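Local coordinates for omega transaminase (Pseudomonas sp., PDB 5LHA), which probably transfers amino groups between amines and carbonyl compounds, as a pyridoxal-phosphate-dependent transaminase of fold type I, at residues 117-122 with 330-335. Residues are numbered along the deposited sequence; the frame is centred on the assembly and turned at random.
Sequences RVLFSS and TYSGHP. With PMP (4'-deoxy-4'-aminopyridoxal-5'-phosphate), chain G.
Ser332 and Phe120 join two parts of the fold type I aminotransferase architecture: strand 115-121, outermost within its chain in the large mixed sheet, and the type II beta turn Tyr331-His334 that leads into helix 335-350. The pair illustrates how a loop without regular secondary structure can be tied to the end of a strand beside a cofactor site.

Polar contacts come first. One direct hydrogen bond crosses, from Ser332 OG to Phe120 O, and at 2.5 Å it is very short; a chi1 of -76°, with OG anti to the carbonyl carbon of Ser332, turns the hydroxyl to the strand. The same oxygen accepts the N-H of Tyr329, so it serves both the strand and the chain leading into the turn. A water adds a second link: it accepts from Gly333 N at 2.7 Å and lies 2.6 Å from Ser121 O and 3.0 Å from Tyr331 O, with more acceptors around it than protons to give, so not all can be served at once. The turn itself is closed by His334 N bonding to Tyr331 O.

Van der Waals contact centres on Phe120, which presses its CB against Gly333 N at 3.4 Å, while its ring leads away to Val99, Leu102 and Leu106 of helix 97-109; CG1 of Val118 sits over the centre of one ring face. Farther along, Ser122 OG meets Tyr331 CB at 3.9 Å.

The same loop reaches the subunit interface: His334, the N-cap of helix 335-350, hydrogen-bonds through NE2 to Gly298 O of the second subunit, whose Ser125 and Gly124 also bind the PMP. The phosphate oxygen O3P of that PMP takes two bonds from Thr330: OG1 at 2.8 Å and a nearly straight N-H, 174° at the hydrogen, with N 2.7 Å from O3P.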
loop_
_atom_site.group_PDB
_atom_site.type_symbol
_atom_site.label_atom_id
_atom_site.label_comp_id
_atom_site.label_asym_id
_atom_site.label_seq_id
_atom_site.Cartn_x
_atom_site.Cartn_y
_atom_site.Cartn_z
ATOM N N ARG A 117 -25.067 14.572 -12.165
ATOM C CA ARG A 117 -25.483 13.790 -11.012
ATOM C C ARG A 117 -24.835 14.337 -9.745
ATOM O O ARG A 117 -23.702 14.826 -9.767
ATOM C CB ARG A 117 -25.109 12.311 -11.184
ATOM C CG ARG A 117 -25.801 11.616 -12.341
ATOM C CD ARG A 117 -27.245 11.292 -12.004
ATOM N NE ARG A 117 -27.903 10.528 -13.063
ATOM C CZ ARG A 117 -28.527 11.072 -14.105
ATOM N NH1 ARG A 117 -28.593 12.389 -14.237
ATOM N NH2 ARG A 117 -29.099 10.299 -15.014
ATOM N N VAL A 118 -25.573 14.239 -8.637
ATOM C CA VAL A 118 -25.105 14.649 -7.318
ATOM C C VAL A 118 -25.087 13.428 -6.410
ATOM O O VAL A 118 -26.035 12.634 -6.412
ATOM C CB VAL A 118 -25.994 15.742 -6.694
ATOM C CG1 VAL A 118 -25.317 16.319 -5.458
ATOM C CG2 VAL A 118 -26.339 16.831 -7.700
ATOM N N LEU A 119 -24.001 13.269 -5.651
ATOM C CA LEU A 119 -23.951 12.347 -4.521
ATOM C C LEU A 119 -23.803 13.184 -3.255
ATOM O O LEU A 119 -22.739 13.764 -3.005
ATOM C CB LEU A 119 -22.816 11.337 -4.667
ATOM C CG LEU A 119 -23.158 9.960 -4.092
ATOM C CD1 LEU A 119 -22.190 8.921 -4.607
ATOM C CD2 LEU A 119 -23.161 9.970 -2.567
ATOM N N PHE A 120 -24.868 13.223 -2.454
ATOM C CA PHE A 120 -24.946 14.082 -1.284
ATOM C C PHE A 120 -24.215 13.454 -0.105
ATOM O O PHE A 120 -24.026 12.239 -0.020
ATOM C CB PHE A 120 -26.409 14.346 -0.900
ATOM C CG PHE A 120 -27.115 15.317 -1.813
ATOM C CD1 PHE A 120 -26.839 16.674 -1.761
ATOM C CD2 PHE A 120 -28.033 14.863 -2.749
ATOM C CE1 PHE A 120 -27.480 17.556 -2.614
ATOM C CE2 PHE A 120 -28.669 15.744 -3.598
ATOM C CZ PHE A 120 -28.393 17.090 -3.526
ATOM N N SER A 121 -23.815 14.316 0.821
ATOM C CA SER A 121 -23.084 13.910 2.008
ATOM C C SER A 121 -23.272 15.005 3.053
ATOM O O SER A 121 -24.228 15.785 2.971
ATOM C CB SER A 121 -21.616 13.617 1.640
ATOM O OG SER A 121 -20.949 14.781 1.172
ATOM N N SER A 122 -22.368 15.076 4.032
ATOM C CA SER A 122 -22.558 15.963 5.176
ATOM C C SER A 122 -21.448 16.981 5.374
ATOM O O SER A 122 -21.577 17.843 6.254
ATOM C CB SER A 122 -22.697 15.145 6.465
ATOM O OG SER A 122 -23.840 14.311 6.416
ATOM N N THR A 330 -25.946 7.373 5.546
ATOM C CA THR A 330 -27.242 7.435 6.208
ATOM C C THR A 330 -27.873 8.806 6.035
ATOM O O THR A 330 -29.082 8.924 5.799
ATOM C CB THR A 330 -27.070 7.110 7.692
ATOM O OG1 THR A 330 -26.532 5.793 7.825
ATOM C CG2 THR A 330 -28.394 7.183 8.429
ATOM N N TYR A 331 -27.065 9.858 6.119
ATOM C CA TYR A 331 -27.583 11.212 6.025
ATOM C C TYR A 331 -27.355 11.857 4.658
ATOM O O TYR A 331 -27.565 13.064 4.521
ATOM C CB TYR A 331 -26.987 12.071 7.148
ATOM C CG TYR A 331 -27.413 11.612 8.535
ATOM C CD1 TYR A 331 -28.733 11.233 8.787
ATOM C CD2 TYR A 331 -26.512 11.583 9.598
ATOM C CE1 TYR A 331 -29.140 10.816 10.055
ATOM C CE2 TYR A 331 -26.911 11.169 10.874
ATOM C CZ TYR A 331 -28.226 10.789 11.089
ATOM O OH TYR A 331 -28.631 10.378 12.335
ATOM N N SER A 332 -26.943 11.091 3.646
ATOM C CA SER A 332 -26.980 11.595 2.278
ATOM C C SER A 332 -28.386 12.044 1.921
ATOM O O SER A 332 -29.335 11.261 2.021
ATOM C CB SER A 332 -26.502 10.545 1.277
ATOM O OG SER A 332 -25.097 10.418 1.300
ATOM N N GLY A 333 -28.514 13.306 1.514
ATOM C CA GLY A 333 -29.792 13.857 1.106
ATOM C C GLY A 333 -30.716 14.231 2.241
ATOM O O GLY A 333 -31.932 14.291 2.037
ATOM N N HIS A 334 -30.171 14.488 3.430
ATOM C CA HIS A 334 -30.938 14.780 4.630
ATOM C C HIS A 334 -31.988 15.856 4.350
ATOM O O HIS A 334 -31.638 16.949 3.879
ATOM C CB HIS A 334 -29.978 15.222 5.742
ATOM C CG HIS A 334 -30.596 15.264 7.108
ATOM N ND1 HIS A 334 -31.436 16.278 7.515
ATOM C CD2 HIS A 334 -30.499 14.413 8.158
ATOM C CE1 HIS A 334 -31.829 16.052 8.756
ATOM N NE2 HIS A 334 -31.276 14.925 9.169
ATOM N N PRO A 335 -33.270 15.582 4.605
ATOM C CA PRO A 335 -34.311 16.543 4.209
ATOM C C PRO A 335 -34.142 17.895 4.867
ATOM O O PRO A 335 -34.313 18.923 4.201
ATOM C CB PRO A 335 -35.614 15.844 4.620
ATOM C CG PRO A 335 -35.279 14.399 4.724
ATOM C CD PRO A 335 -33.826 14.296 5.064
HETATM N N1 PMP G . -21.032 1.881 11.214
HETATM C C2 PMP G . -22.109 1.018 11.106
HETATM C C2A PMP G . -22.188 -0.233 11.931
HETATM C C3 PMP G . -23.133 1.290 10.206
HETATM O O3 PMP G . -24.179 0.414 10.088
HETATM C C4 PMP G . -23.085 2.453 9.436
HETATM C C4A PMP G . -24.244 2.850 8.532
HETATM N N4A PMP G . -25.131 1.742 8.219
HETATM C C5 PMP G . -21.951 3.267 9.501
HETATM C C6 PMP G . -20.891 2.913 10.331
HETATM C C5A PMP G . -21.873 4.521 8.658
HETATM O O4P PMP G . -22.880 5.447 9.012
HETATM P P PMP G . -23.132 6.714 8.051
HETATM O O1P PMP G . -21.811 7.282 7.580
HETATM O O2P PMP G . -23.943 7.786 8.745
HETATM O O3P PMP G . -23.953 6.212 6.882
HETATM O O HOH W 1 -26.628 15.027 2.441
#